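Local coordinates for minor structural protein 5 (Lactococcus phage Tuc2009, PDB 5E7T), which is probably a phage baseplate component, whose galactose-binding-like domain may help the virus recognise saccharides on the lactococcal cell surface, at residues Asn33-Asn38 with Thr189-Ser194; Lys44-Val49 with Lys67-Gly72; Met88-Met93 with Ile175-Pro180; Ala107-Gln112 with Thr124-Lys129. All blocks are in the same frame, centred on the assembly; numbering follows the deposited sequence.

Interaction 1 (Asn33-Asn38 with Thr189-Ser194)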
loop_
_atom_site.group_PDB
_atom_site.type_symbol
_atom_site.label_atom_id
_atom_site.label_comp_id
_atom_site.label_asym_id
_atom_site.label_seq_id
_atom_site.Cartn_x
_atom_site.Cartn_y
_atom_site.Cartn_z
ATOM N N ASN B 33 16.061 -25.188 -36.831
ATOM C CA ASN B 33 17.513 -25.356 -36.666
ATOM C C ASN B 33 18.156 -26.168 -37.813
ATOM O O ASN B 33 19.105 -26.920 -37.580
ATOM C CB ASN B 33 17.874 -25.931 -35.285
ATOM C CG ASN B 33 19.315 -25.738 -34.900
ATOM O OD1 ASN B 33 19.917 -24.692 -35.155
ATOM N ND2 ASN B 33 19.903 -26.756 -34.289
ATOM N N SER B 34 17.672 -25.980 -39.058
ATOM C CA SER B 34 18.211 -26.666 -40.231
ATOM C C SER B 34 19.675 -26.315 -40.492
ATOM O O SER B 34 20.363 -27.034 -41.216
ATOM C CB SER B 34 17.351 -26.405 -41.469
ATOM O OG SER B 34 17.087 -25.034 -41.697
ATOM N N SER B 35 20.151 -25.234 -39.867
ATOM C CA SER B 35 21.513 -24.719 -39.985
ATOM C C SER B 35 22.537 -25.466 -39.107
ATOM O O SER B 35 23.736 -25.186 -39.213
ATOM C CB SER B 35 21.520 -23.235 -39.656
ATOM O OG SER B 35 20.573 -22.957 -38.634
ATOM N N ALA B 36 22.069 -26.408 -38.256
ATOM C CA ALA B 36 22.858 -27.190 -37.298
ATOM C C ALA B 36 23.763 -26.342 -36.396
ATOM O O ALA B 36 24.935 -26.692 -36.185
ATOM C CB ALA B 36 23.657 -28.266 -38.010
ATOM N N LYS B 37 23.207 -25.215 -35.875
ATOM C CA LYS B 37 23.876 -24.237 -35.006
ATOM C C LYS B 37 24.345 -24.910 -33.736
ATOM O O LYS B 37 25.415 -24.595 -33.208
ATOM C CB LYS B 37 22.876 -23.168 -34.543
ATOM C CG LYS B 37 22.440 -22.128 -35.521
ATOM C CD LYS B 37 21.441 -21.194 -34.810
ATOM C CE LYS B 37 19.970 -21.526 -35.039
ATOM N NZ LYS B 37 19.533 -21.287 -36.455
ATOM N N ASN B 38 23.468 -25.756 -33.188
ATOM C CA ASN B 38 23.634 -26.452 -31.920
ATOM C C ASN B 38 22.833 -27.747 -31.971
ATOM O O ASN B 38 22.017 -27.935 -32.889
ATOM C CB ASN B 38 23.157 -25.572 -30.759
ATOM C CG ASN B 38 21.973 -24.706 -31.094
ATOM O OD1 ASN B 38 20.832 -25.141 -31.123
ATOM N ND2 ASN B 38 22.229 -23.452 -31.372
ATOM N N THR B 189 13.008 -25.443 -53.629
ATOM C CA THR B 189 13.610 -24.139 -53.897
ATOM C C THR B 189 14.864 -24.019 -53.033
ATOM O O THR B 189 15.062 -24.881 -52.146
ATOM C CB THR B 189 12.590 -23.006 -53.667
ATOM O OG1 THR B 189 12.344 -22.849 -52.271
ATOM C CG2 THR B 189 11.286 -23.197 -54.447
ATOM N N PRO B 190 15.737 -22.988 -53.254
ATOM C CA PRO B 190 16.977 -22.908 -52.472
ATOM C C PRO B 190 16.790 -22.923 -50.972
ATOM O O PRO B 190 15.767 -22.474 -50.450
ATOM C CB PRO B 190 17.621 -21.623 -52.972
ATOM C CG PRO B 190 17.161 -21.509 -54.369
ATOM C CD PRO B 190 15.722 -21.929 -54.288
ATOM N N TYR B 191 17.768 -23.507 -50.285
ATOM C CA TYR B 191 17.761 -23.610 -48.837
ATOM C C TYR B 191 17.458 -22.256 -48.228
ATOM O O TYR B 191 18.013 -21.246 -48.641
ATOM C CB TYR B 191 19.099 -24.143 -48.291
ATOM C CG TYR B 191 19.184 -24.051 -46.784
ATOM C CD1 TYR B 191 18.540 -24.985 -45.971
ATOM C CD2 TYR B 191 19.770 -22.952 -46.168
ATOM C CE1 TYR B 191 18.544 -24.862 -44.582
ATOM C CE2 TYR B 191 19.789 -22.827 -44.781
ATOM C CZ TYR B 191 19.170 -23.780 -43.992
ATOM O OH TYR B 191 19.224 -23.653 -42.633
ATOM N N MET B 192 16.568 -22.245 -47.255
ATOM C CA MET B 192 16.241 -21.057 -46.494
ATOM C C MET B 192 16.027 -21.493 -45.074
ATOM O O MET B 192 15.526 -22.599 -44.859
ATOM C CB MET B 192 14.958 -20.390 -47.008
ATOM C CG MET B 192 15.132 -19.657 -48.307
ATOM S SD MET B 192 16.243 -18.253 -48.185
ATOM C CE MET B 192 15.301 -17.197 -47.172
ATOM N N PRO B 193 16.354 -20.641 -44.075
ATOM C CA PRO B 193 16.031 -21.014 -42.689
ATOM C C PRO B 193 14.519 -20.845 -42.456
ATOM O O PRO B 193 13.783 -20.543 -43.402
ATOM C CB PRO B 193 16.865 -20.042 -41.874
ATOM C CG PRO B 193 16.985 -18.837 -42.751
ATOM C CD PRO B 193 16.968 -19.298 -44.155
ATOM N N SER B 194 14.035 -21.080 -41.218
ATOM C CA SER B 194 12.607 -20.929 -40.952
ATOM C C SER B 194 12.214 -19.454 -40.859
ATOM O O SER B 194 13.086 -18.601 -40.766
ATOM C CB SER B 194 12.203 -21.732 -39.723
ATOM O OG SER B 194 12.369 -21.080 -38.472
#
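S34 and Y191 meet hydroxyl to hydroxyl. The serine CB points toward the 189-194 segment and lies in the plane of the phenol ring, at the edge, with S34 CB 3.5 Å from Y191 OH and 3.7 Å from Y191 CE1. The next atom, S34 OG, sits near the ring plane, 3.2 Å from Y191 CE1. It takes the one direct hydrogen bond of the contact, from Y191 OH to S34 OG at 2.7 Å. With chi1 at 51°, OG is placed between its own backbone N and carbonyl carbon. Y191 has CG opposite its backbone N (chi1 171°), and the ring runs from there to the serine. S35 adds its CB, 3.8 Å from Y191 OH. Its backbone N is also near that oxygen, but the angle is too poor for a bond.

The serines belong to a type I turn from N33 to A36, closed by A36 N to N33 O. K37 NZ bonds S35 OG at 2.9 Å. The amide of N33 reaches N38 O through ND2 at 2.8 Å, with the oxygen in the amide plane. N29 bonds M192 O through its side chain and P193 through its backbone. The contact thus ties the loop before strand 48-50 to the loop after strand 171-184. A single bond between uncharged hydroxyls, backed by little packing between the two segments, suggests a directional but modest link, probably not very sensitive to pH.

Interaction 2 (Lys44-Val49 with Lys67-Gly72)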
loop_
_atom_site.group_PDB
_atom_site.type_symbol
_atom_site.label_atom_id
_atom_site.label_comp_id
_atom_site.label_asym_id
_atom_site.label_seq_id
_atom_site.Cartn_x
_atom_site.Cartn_y
_atom_site.Cartn_z
ATOM N N LYS B 44 18.406 -32.336 -32.584
ATOM C CA LYS B 44 18.341 -32.655 -31.158
ATOM C C LYS B 44 18.870 -34.050 -30.809
ATOM O O LYS B 44 19.566 -34.165 -29.816
ATOM C CB LYS B 44 16.914 -32.445 -30.611
ATOM C CG LYS B 44 16.732 -32.763 -29.134
ATOM C CD LYS B 44 17.177 -31.633 -28.209
ATOM C CE LYS B 44 17.233 -32.057 -26.765
ATOM N NZ LYS B 44 17.702 -30.946 -25.899
ATOM N N ASN B 45 18.584 -35.087 -31.627
ATOM C CA ASN B 45 18.989 -36.459 -31.319
ATOM C C ASN B 45 20.044 -37.036 -32.266
ATOM O O ASN B 45 20.216 -38.258 -32.345
ATOM C CB ASN B 45 17.775 -37.365 -31.197
ATOM C CG ASN B 45 16.839 -36.922 -30.101
ATOM O OD1 ASN B 45 15.750 -36.390 -30.347
ATOM N ND2 ASN B 45 17.273 -37.061 -28.864
ATOM N N PHE B 46 20.832 -36.157 -32.897
ATOM C CA PHE B 46 21.998 -36.559 -33.692
ATOM C C PHE B 46 23.153 -36.742 -32.670
ATOM O O PHE B 46 23.012 -36.297 -31.530
ATOM C CB PHE B 46 22.327 -35.488 -34.739
ATOM C CG PHE B 46 21.557 -35.658 -36.033
ATOM C CD1 PHE B 46 20.180 -35.459 -36.076
ATOM C CD2 PHE B 46 22.209 -35.989 -37.209
ATOM C CE1 PHE B 46 19.475 -35.613 -37.264
ATOM C CE2 PHE B 46 21.499 -36.150 -38.394
ATOM C CZ PHE B 46 20.138 -35.961 -38.412
ATOM N N ASP B 47 24.242 -37.434 -33.021
ATOM C CA ASP B 47 25.318 -37.629 -32.055
ATOM C C ASP B 47 26.052 -36.306 -31.761
ATOM O O ASP B 47 26.405 -36.046 -30.605
ATOM C CB ASP B 47 26.269 -38.752 -32.476
ATOM C CG ASP B 47 25.650 -40.124 -32.700
ATOM O OD1 ASP B 47 24.592 -40.421 -32.069
ATOM O OD2 ASP B 47 26.244 -40.924 -33.477
ATOM N N LYS B 48 26.194 -35.436 -32.796
ATOM C CA LYS B 48 26.816 -34.102 -32.696
ATOM C C LYS B 48 26.447 -33.187 -33.865
ATOM O O LYS B 48 25.925 -33.647 -34.870
ATOM C CB LYS B 48 28.360 -34.201 -32.582
ATOM C CG LYS B 48 29.083 -34.637 -33.859
ATOM C CD LYS B 48 30.595 -34.538 -33.742
ATOM C CE LYS B 48 31.282 -35.264 -34.872
ATOM N NZ LYS B 48 32.688 -35.612 -34.522
ATOM N N VAL B 49 26.708 -31.891 -33.707
ATOM C CA VAL B 49 26.652 -30.876 -34.754
ATOM C C VAL B 49 28.085 -30.373 -34.804
ATOM O O VAL B 49 28.762 -30.321 -33.772
ATOM C CB VAL B 49 25.597 -29.751 -34.669
ATOM C CG1 VAL B 49 24.189 -30.310 -34.706
ATOM C CG2 VAL B 49 25.806 -28.865 -33.455
ATOM N N LYS B 67 15.850 -42.030 -34.656
ATOM C CA LYS B 67 16.236 -40.833 -33.901
ATOM C C LYS B 67 15.062 -39.882 -34.101
ATOM O O LYS B 67 14.620 -39.711 -35.231
ATOM C CB LYS B 67 17.567 -40.213 -34.399
ATOM C CG LYS B 67 18.794 -41.147 -34.370
ATOM C CD LYS B 67 19.254 -41.571 -32.971
ATOM C CE LYS B 67 19.962 -42.907 -32.957
ATOM N NZ LYS B 67 21.300 -42.822 -32.306
ATOM N N ASP B 68 14.486 -39.357 -33.018
ATOM C CA ASP B 68 13.329 -38.468 -33.109
ATOM C C ASP B 68 13.688 -37.117 -33.719
ATOM O O ASP B 68 14.616 -36.437 -33.236
ATOM C CB ASP B 68 12.647 -38.309 -31.736
ATOM C CG ASP B 68 11.404 -37.439 -31.697
ATOM O OD1 ASP B 68 10.709 -37.342 -32.729
ATOM O OD2 ASP B 68 11.110 -36.873 -30.618
ATOM N N LEU B 69 12.958 -36.752 -34.807
ATOM C CA LEU B 69 13.116 -35.487 -35.533
ATOM C C LEU B 69 11.974 -34.529 -35.190
ATOM O O LEU B 69 11.910 -33.427 -35.736
ATOM C CB LEU B 69 13.124 -35.698 -37.049
ATOM C CG LEU B 69 14.107 -36.681 -37.704
ATOM C CD1 LEU B 69 13.908 -36.675 -39.187
ATOM C CD2 LEU B 69 15.558 -36.315 -37.413
ATOM N N GLY B 70 11.090 -34.953 -34.287
ATOM C CA GLY B 70 9.898 -34.208 -33.895
ATOM C C GLY B 70 10.111 -32.761 -33.514
ATOM O O GLY B 70 9.259 -31.916 -33.799
ATOM N N GLU B 71 11.250 -32.464 -32.881
ATOM C CA GLU B 71 11.563 -31.130 -32.393
ATOM C C GLU B 71 12.067 -30.207 -33.491
ATOM O O GLU B 71 12.347 -29.033 -33.241
ATOM C CB GLU B 71 12.552 -31.219 -31.227
ATOM C CG GLU B 71 11.884 -31.380 -29.874
ATOM C CD GLU B 71 12.813 -31.093 -28.708
ATOM O OE1 GLU B 71 13.008 -32.004 -27.869
ATOM O OE2 GLU B 71 13.376 -29.972 -28.652
ATOM N N GLY B 72 12.167 -30.744 -34.699
ATOM C CA GLY B 72 12.633 -30.005 -35.860
ATOM C C GLY B 72 11.558 -29.655 -36.855
ATOM O O GLY B 72 11.880 -29.175 -37.935
HETATM O O HOH W 1 16.969 -35.343 -33.986
#
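N45 and D68 are joined through a water; no clear direct hydrogen bond links the two segments. The water accepts from N45 N at 2.9 Å and donates to D68 O at 2.7 Å, so it bridges the two backbones. Next to it the aliphatic part of K67 lies against the N45 carbonyl, with K67 CD 3.5 Å from N45 O. Bends at chi2 (-66°) and chi4 turn the K67 chain along that carbonyl; its NZ stays 4.1 Å from D47 OD1, beyond a salt bridge. The other carboxylate oxygen of D47 is bonded to the backbone N of T57. Deeper in, L69 CD2 meets the edge of the F46 ring, 4.0 Å from CE1. At the other end the CG and CD of K44 pass near the E71 carboxylate, while K44 NZ pairs with E40. D68 OD1 accepts from G70 N at 2.9 Å, met from above the carboxylate plane. This Asx turn leads the chain out of strand 63-68. D47 and K48 form a classic beta bulge opposite E55. Within this chain, strands 48-50 and 63-68 are each outermost in their own sheet. The contact thus spans one flank of two antiparallel sheets, consistent with the beta sandwich of galactose-binding-like domains.

Interaction 3 (Met88-Met93 with Ile175-Pro180)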
loop_
_atom_site.group_PDB
_atom_site.type_symbol
_atom_site.label_atom_id
_atom_site.label_comp_id
_atom_site.label_asym_id
_atom_site.label_seq_id
_atom_site.Cartn_x
_atom_site.Cartn_y
_atom_site.Cartn_z
ATOM N N MET B 88 10.463 -31.969 -49.684
ATOM C CA MET B 88 11.591 -32.155 -48.790
ATOM C C MET B 88 12.849 -32.190 -49.613
ATOM O O MET B 88 12.842 -32.782 -50.680
ATOM C CB MET B 88 11.434 -33.430 -47.980
ATOM C CG MET B 88 10.357 -33.342 -46.952
ATOM S SD MET B 88 10.331 -34.850 -45.976
ATOM C CE MET B 88 11.547 -34.401 -44.680
ATOM N N SER B 89 13.912 -31.523 -49.145
ATOM C CA SER B 89 15.241 -31.403 -49.786
ATOM C C SER B 89 16.294 -31.513 -48.676
ATOM O O SER B 89 16.071 -30.987 -47.585
ATOM C CB SER B 89 15.388 -30.068 -50.523
ATOM O OG SER B 89 14.312 -29.167 -50.285
ATOM N N VAL B 90 17.410 -32.240 -48.915
ATOM C CA VAL B 90 18.451 -32.452 -47.906
ATOM C C VAL B 90 19.751 -32.883 -48.571
ATOM O O VAL B 90 19.709 -33.569 -49.600
ATOM C CB VAL B 90 17.979 -33.462 -46.811
ATOM C CG1 VAL B 90 17.726 -34.858 -47.380
ATOM C CG2 VAL B 90 18.941 -33.513 -45.636
ATOM N N ASP B 91 20.902 -32.453 -47.987
ATOM C CA ASP B 91 22.265 -32.848 -48.349
ATOM C C ASP B 91 22.666 -33.930 -47.362
ATOM O O ASP B 91 22.485 -33.774 -46.162
ATOM C CB ASP B 91 23.249 -31.679 -48.271
ATOM C CG ASP B 91 23.077 -30.629 -49.344
ATOM O OD1 ASP B 91 22.184 -30.798 -50.212
ATOM O OD2 ASP B 91 23.791 -29.612 -49.287
ATOM N N VAL B 92 23.172 -35.039 -47.870
ATOM C CA VAL B 92 23.490 -36.204 -47.067
ATOM C C VAL B 92 24.875 -36.783 -47.422
ATOM O O VAL B 92 25.257 -36.793 -48.597
ATOM C CB VAL B 92 22.294 -37.170 -47.252
ATOM C CG1 VAL B 92 22.685 -38.546 -47.757
ATOM C CG2 VAL B 92 21.460 -37.241 -45.994
ATOM N N MET B 93 25.638 -37.217 -46.410
ATOM C CA MET B 93 26.973 -37.773 -46.635
ATOM C C MET B 93 27.241 -38.961 -45.760
ATOM O O MET B 93 27.025 -38.887 -44.554
ATOM C CB MET B 93 28.052 -36.715 -46.435
ATOM C CG MET B 93 29.442 -37.255 -46.324
ATOM S SD MET B 93 30.587 -35.966 -46.750
ATOM C CE MET B 93 31.928 -36.557 -45.967
ATOM N N ILE B 175 26.238 -41.010 -40.918
ATOM C CA ILE B 175 25.636 -40.095 -41.880
ATOM C C ILE B 175 25.716 -38.672 -41.392
ATOM O O ILE B 175 25.555 -38.409 -40.199
ATOM C CB ILE B 175 24.170 -40.523 -42.206
ATOM C CG1 ILE B 175 23.582 -39.731 -43.405
ATOM C CG2 ILE B 175 23.250 -40.481 -40.973
ATOM C CD1 ILE B 175 22.147 -40.101 -43.821
ATOM N N ARG B 176 25.964 -37.755 -42.320
ATOM C CA ARG B 176 26.002 -36.334 -42.059
ATOM C C ARG B 176 24.808 -35.734 -42.763
ATOM O O ARG B 176 24.539 -36.097 -43.908
ATOM C CB ARG B 176 27.308 -35.736 -42.537
ATOM C CG ARG B 176 28.437 -36.117 -41.611
ATOM C CD ARG B 176 29.745 -35.601 -42.111
ATOM N NE ARG B 176 30.811 -35.844 -41.149
ATOM C CZ ARG B 176 32.062 -35.439 -41.320
ATOM N NH1 ARG B 176 32.402 -34.755 -42.406
ATOM N NH2 ARG B 176 32.983 -35.705 -40.405
ATOM N N VAL B 177 24.029 -34.913 -42.058
ATOM C CA VAL B 177 22.838 -34.301 -42.624
ATOM C C VAL B 177 23.034 -32.793 -42.595
ATOM O O VAL B 177 23.248 -32.225 -41.529
ATOM C CB VAL B 177 21.575 -34.771 -41.879
ATOM C CG1 VAL B 177 20.360 -33.955 -42.280
ATOM C CG2 VAL B 177 21.327 -36.260 -42.100
ATOM N N ARG B 178 23.029 -32.162 -43.784
ATOM C CA ARG B 178 23.242 -30.732 -44.013
ATOM C C ARG B 178 22.015 -30.109 -44.707
ATOM O O ARG B 178 21.429 -30.713 -45.601
ATOM C CB ARG B 178 24.508 -30.533 -44.861
ATOM C CG ARG B 178 24.782 -29.108 -45.293
ATOM C CD ARG B 178 26.062 -29.038 -46.088
ATOM N NE ARG B 178 25.842 -29.145 -47.528
ATOM C CZ ARG B 178 26.821 -29.285 -48.416
ATOM N NH1 ARG B 178 28.084 -29.341 -48.019
ATOM N NH2 ARG B 178 26.545 -29.373 -49.710
ATOM N N ASN B 179 21.649 -28.898 -44.275
ATOM C CA ASN B 179 20.549 -28.070 -44.755
ATOM C C ASN B 179 19.224 -28.835 -45.042
ATOM O O ASN B 179 18.674 -28.720 -46.154
ATOM C CB ASN B 179 20.980 -27.264 -45.959
ATOM C CG ASN B 179 22.233 -26.438 -45.825
ATOM O OD1 ASN B 179 22.967 -26.280 -46.809
ATOM N ND2 ASN B 179 22.488 -25.850 -44.650
ATOM N N PRO B 180 18.661 -29.587 -44.057
ATOM C CA PRO B 180 17.361 -30.232 -44.306
ATOM C C PRO B 180 16.282 -29.165 -44.517
ATOM O O PRO B 180 16.338 -28.096 -43.908
ATOM C CB PRO B 180 17.131 -31.057 -43.039
ATOM C CG PRO B 180 17.871 -30.340 -41.979
ATOM C CD PRO B 180 19.106 -29.803 -42.661
#
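D91 OD2 is gripped by two nitrogens of one arginine. R178 NE donates to D91 OD2 at 2.7 Å, using the anti lone pair of the oxygen. R178 NH2 donates to the same D91 OD2 at 2.8 Å, but from above the carboxylate plane. The oxygen lies at the edge of the guanidinium, close to its plane, and the two flat groups are turned 69° apart. A bend at chi3 (93°) brings the side of the guanidinium round to the aspartate. The salt bridge should favour the charged form of D91. R178 also makes a cation-pi contact with W138.

The backbones run antiparallel between neighbouring strands of the five-stranded sheet, one half of a beta sandwich. D91 with R178 and M93 with R176 are hydrogen-bonded pairs, each closed by two backbone bonds. V92 with V177 is the non-hydrogen-bonded pair between them. D91, M93, R176 and R178 share one face. There M93 and R176 run alongside each other in the same direction, and R176 NE has a salt bridge to E55. V92 and V177 are on the other face, which packs against the second sheet. V92 CG2 is 3.7 Å from I175 CD1. V90 CG2 sits 3.7 Å from V177 CG1, and also touches the P180 ring at CB, 4.0 Å away, where the chain turns its corner at N179.

Interaction 4 (Ala107-Gln112 with Thr124-Lys129). With SO4 (sulfate ion), chain H.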
loop_
_atom_site.group_PDB
_atom_site.type_symbol
_atom_site.label_atom_id
_atom_site.label_comp_id
_atom_site.label_asym_id
_atom_site.label_seq_id
_atom_site.Cartn_x
_atom_site.Cartn_y
_atom_site.Cartn_z
ATOM N N ALA B 107 13.261 -49.553 -44.886
ATOM C CA ALA B 107 12.540 -48.386 -44.352
ATOM C C ALA B 107 13.522 -47.316 -43.910
ATOM O O ALA B 107 13.543 -46.894 -42.755
ATOM C CB ALA B 107 11.593 -48.786 -43.234
ATOM N N PHE B 108 14.402 -46.950 -44.842
ATOM C CA PHE B 108 15.447 -45.972 -44.606
ATOM C C PHE B 108 14.942 -44.653 -45.120
ATOM O O PHE B 108 15.005 -44.406 -46.333
ATOM C CB PHE B 108 16.781 -46.402 -45.288
ATOM C CG PHE B 108 17.967 -45.518 -44.976
ATOM C CD1 PHE B 108 17.963 -44.679 -43.858
ATOM C CD2 PHE B 108 19.094 -45.530 -45.786
ATOM C CE1 PHE B 108 19.049 -43.842 -43.583
ATOM C CE2 PHE B 108 20.192 -44.698 -45.505
ATOM C CZ PHE B 108 20.160 -43.857 -44.411
ATOM N N TRP B 109 14.433 -43.813 -44.204
ATOM C CA TRP B 109 13.858 -42.512 -44.550
ATOM C C TRP B 109 13.763 -41.496 -43.399
ATOM O O TRP B 109 14.017 -41.848 -42.247
ATOM C CB TRP B 109 12.471 -42.683 -45.197
ATOM C CG TRP B 109 11.604 -43.807 -44.679
ATOM C CD1 TRP B 109 11.164 -44.884 -45.390
ATOM C CD2 TRP B 109 10.984 -43.909 -43.374
ATOM N NE1 TRP B 109 10.348 -45.671 -44.606
ATOM C CE2 TRP B 109 10.226 -45.099 -43.363
ATOM C CE3 TRP B 109 11.057 -43.150 -42.190
ATOM C CZ2 TRP B 109 9.521 -45.522 -42.237
ATOM C CZ3 TRP B 109 10.320 -43.552 -41.093
ATOM C CH2 TRP B 109 9.583 -44.734 -41.117
ATOM N N MET B 110 13.409 -40.222 -43.729
ATOM C CA MET B 110 13.126 -39.119 -42.791
ATOM C C MET B 110 11.659 -38.851 -43.022
ATOM O O MET B 110 11.274 -38.410 -44.112
ATOM C CB MET B 110 13.929 -37.872 -43.115
ATOM C CG MET B 110 15.279 -37.864 -42.513
ATOM S SD MET B 110 16.176 -36.455 -43.161
ATOM C CE MET B 110 17.746 -36.860 -42.639
ATOM N N ARG B 111 10.822 -39.219 -42.052
ATOM C CA ARG B 111 9.394 -39.169 -42.294
ATOM C C ARG B 111 8.525 -38.691 -41.139
ATOM O O ARG B 111 8.740 -39.073 -39.979
ATOM C CB ARG B 111 8.963 -40.588 -42.749
ATOM C CG ARG B 111 7.529 -41.044 -42.464
ATOM C CD ARG B 111 7.211 -42.400 -43.072
ATOM N NE ARG B 111 7.717 -42.530 -44.436
ATOM C CZ ARG B 111 7.674 -43.638 -45.176
ATOM N NH1 ARG B 111 7.103 -44.744 -44.703
ATOM N NH2 ARG B 111 8.210 -43.650 -46.392
ATOM N N GLN B 112 7.506 -37.877 -41.504
ATOM C CA GLN B 112 6.405 -37.432 -40.650
ATOM C C GLN B 112 5.315 -38.421 -41.035
ATOM O O GLN B 112 5.077 -38.623 -42.237
ATOM C CB GLN B 112 5.935 -36.017 -41.002
ATOM C CG GLN B 112 6.513 -34.926 -40.143
ATOM C CD GLN B 112 5.946 -33.577 -40.521
ATOM O OE1 GLN B 112 5.951 -33.183 -41.696
ATOM N NE2 GLN B 112 5.527 -32.795 -39.524
ATOM N N THR B 124 7.444 -37.524 -46.351
ATOM C CA THR B 124 8.641 -38.350 -46.247
ATOM C C THR B 124 9.690 -38.142 -47.368
ATOM O O THR B 124 9.391 -37.539 -48.409
ATOM C CB THR B 124 8.167 -39.794 -46.194
ATOM O OG1 THR B 124 9.283 -40.670 -46.013
ATOM C CG2 THR B 124 7.353 -40.185 -47.422
ATOM N N ILE B 125 10.907 -38.694 -47.151
ATOM C CA ILE B 125 12.023 -38.686 -48.086
ATOM C C ILE B 125 12.910 -39.897 -47.844
ATOM O O ILE B 125 13.455 -40.062 -46.755
ATOM C CB ILE B 125 12.798 -37.341 -48.129
ATOM C CG1 ILE B 125 13.813 -37.326 -49.294
ATOM C CG2 ILE B 125 13.436 -36.959 -46.757
ATOM C CD1 ILE B 125 14.318 -36.027 -49.591
ATOM N N ASP B 126 13.023 -40.762 -48.864
ATOM C CA ASP B 126 13.844 -41.964 -48.826
ATOM C C ASP B 126 15.316 -41.557 -48.874
ATOM O O ASP B 126 15.688 -40.624 -49.591
ATOM C CB ASP B 126 13.539 -42.858 -50.036
ATOM C CG ASP B 126 12.398 -43.863 -49.942
ATOM O OD1 ASP B 126 11.851 -44.054 -48.819
ATOM O OD2 ASP B 126 12.074 -44.495 -50.994
ATOM N N LEU B 127 16.145 -42.261 -48.102
ATOM C CA LEU B 127 17.579 -42.028 -48.058
ATOM C C LEU B 127 18.273 -43.190 -48.761
ATOM O O LEU B 127 17.620 -44.231 -48.931
ATOM C CB LEU B 127 18.056 -41.812 -46.621
ATOM C CG LEU B 127 17.520 -40.556 -45.928
ATOM C CD1 LEU B 127 18.252 -40.307 -44.644
ATOM C CD2 LEU B 127 17.610 -39.337 -46.817
ATOM N N PRO B 128 19.522 -43.009 -49.290
ATOM C CA PRO B 128 20.148 -44.068 -50.097
ATOM C C PRO B 128 20.278 -45.407 -49.415
ATOM O O PRO B 128 20.937 -45.498 -48.397
ATOM C CB PRO B 128 21.505 -43.467 -50.474
ATOM C CG PRO B 128 21.263 -42.017 -50.492
ATOM C CD PRO B 128 20.394 -41.815 -49.271
ATOM N N LYS B 129 19.657 -46.450 -49.999
ATOM C CA LYS B 129 19.678 -47.825 -49.481
ATOM C C LYS B 129 21.085 -48.478 -49.536
ATOM O O LYS B 129 21.324 -49.392 -48.751
ATOM C CB LYS B 129 18.597 -48.689 -50.151
ATOM C CG LYS B 129 17.342 -48.907 -49.258
ATOM C CD LYS B 129 15.989 -48.920 -50.015
ATOM C CE LYS B 129 14.882 -48.216 -49.264
ATOM N NZ LYS B 129 15.160 -46.750 -49.055
HETATM S S SO4 H . 11.178 -49.865 -47.811
HETATM O O1 SO4 H . 10.685 -50.256 -49.126
HETATM O O2 SO4 H . 10.068 -49.869 -46.844
HETATM O O3 SO4 H . 12.200 -50.830 -47.393
HETATM O O4 SO4 H . 11.748 -48.495 -47.894
#
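This contact is a beta hairpin at one border of the four-stranded sheet of the sandwich. Strand 104-114 pairs antiparallel with strand 121-126, which is outermost in that sheet within the chain. M110 and I125 form the hydrogen-bonded pair. M110 N to I125 O is sound, and the return bond from I125 N is weak. Beyond the strand end, L127 N bonds F108 O at 3.0 Å and is nearly straight (179°).

W109, R111, T124 and D126 point to one face. R111 runs alongside T124, and both nitrogens of the arginine's flank bond one hydroxyl oxygen. R111 NE is 2.9 Å and R111 NH2 3.2 Å from T124 OG1, which sits in the guanidinium plane. The guanidinium in turn lies over one face of the W109 indole, toward its rim, with A107 O over the opposite face. The D126 carboxylate comes to the indole edge, nearly coplanar with it. Atoms of another protein's chain pack on D126 and P128.

M110, I125 and L127 pack inward. M110 CE is 4.0 Å from L127 CD1, and I125 rests on I141. L127 CB sits over the centre of the F108 ring, 3.6 Å from its centroid, in a CH-pi contact. The F108 ring swings away from its own backbone N (chi1 -174°), which carries it to that CB.

A sulfate, probably from the crystallisation liquor, lies where the strand turns its corner: A107 N donates to SO4 O3 at 3.0 Å.

Interactions 3 and 4 are buried and lie in opposite sheets of one sandwich. They meet in the core, where M110 CE is 3.7 Å from V177 CG2. Both combine backbone pairing, an apolar inner face and an arginine bonded on the other face. The arginine partner is a carboxylate in interaction 3 and a hydroxyl in interaction 4. Interactions 1 and 2 are only partly buried. They join loops and strand ends, with no strand pairing between their segments, and rely on a hydroxyl pair or a water. Interaction 2 still reaches the core through F46 and L69. Interaction 1 adjoins interaction 3 through S34 and Y191, which touch P180 and N179.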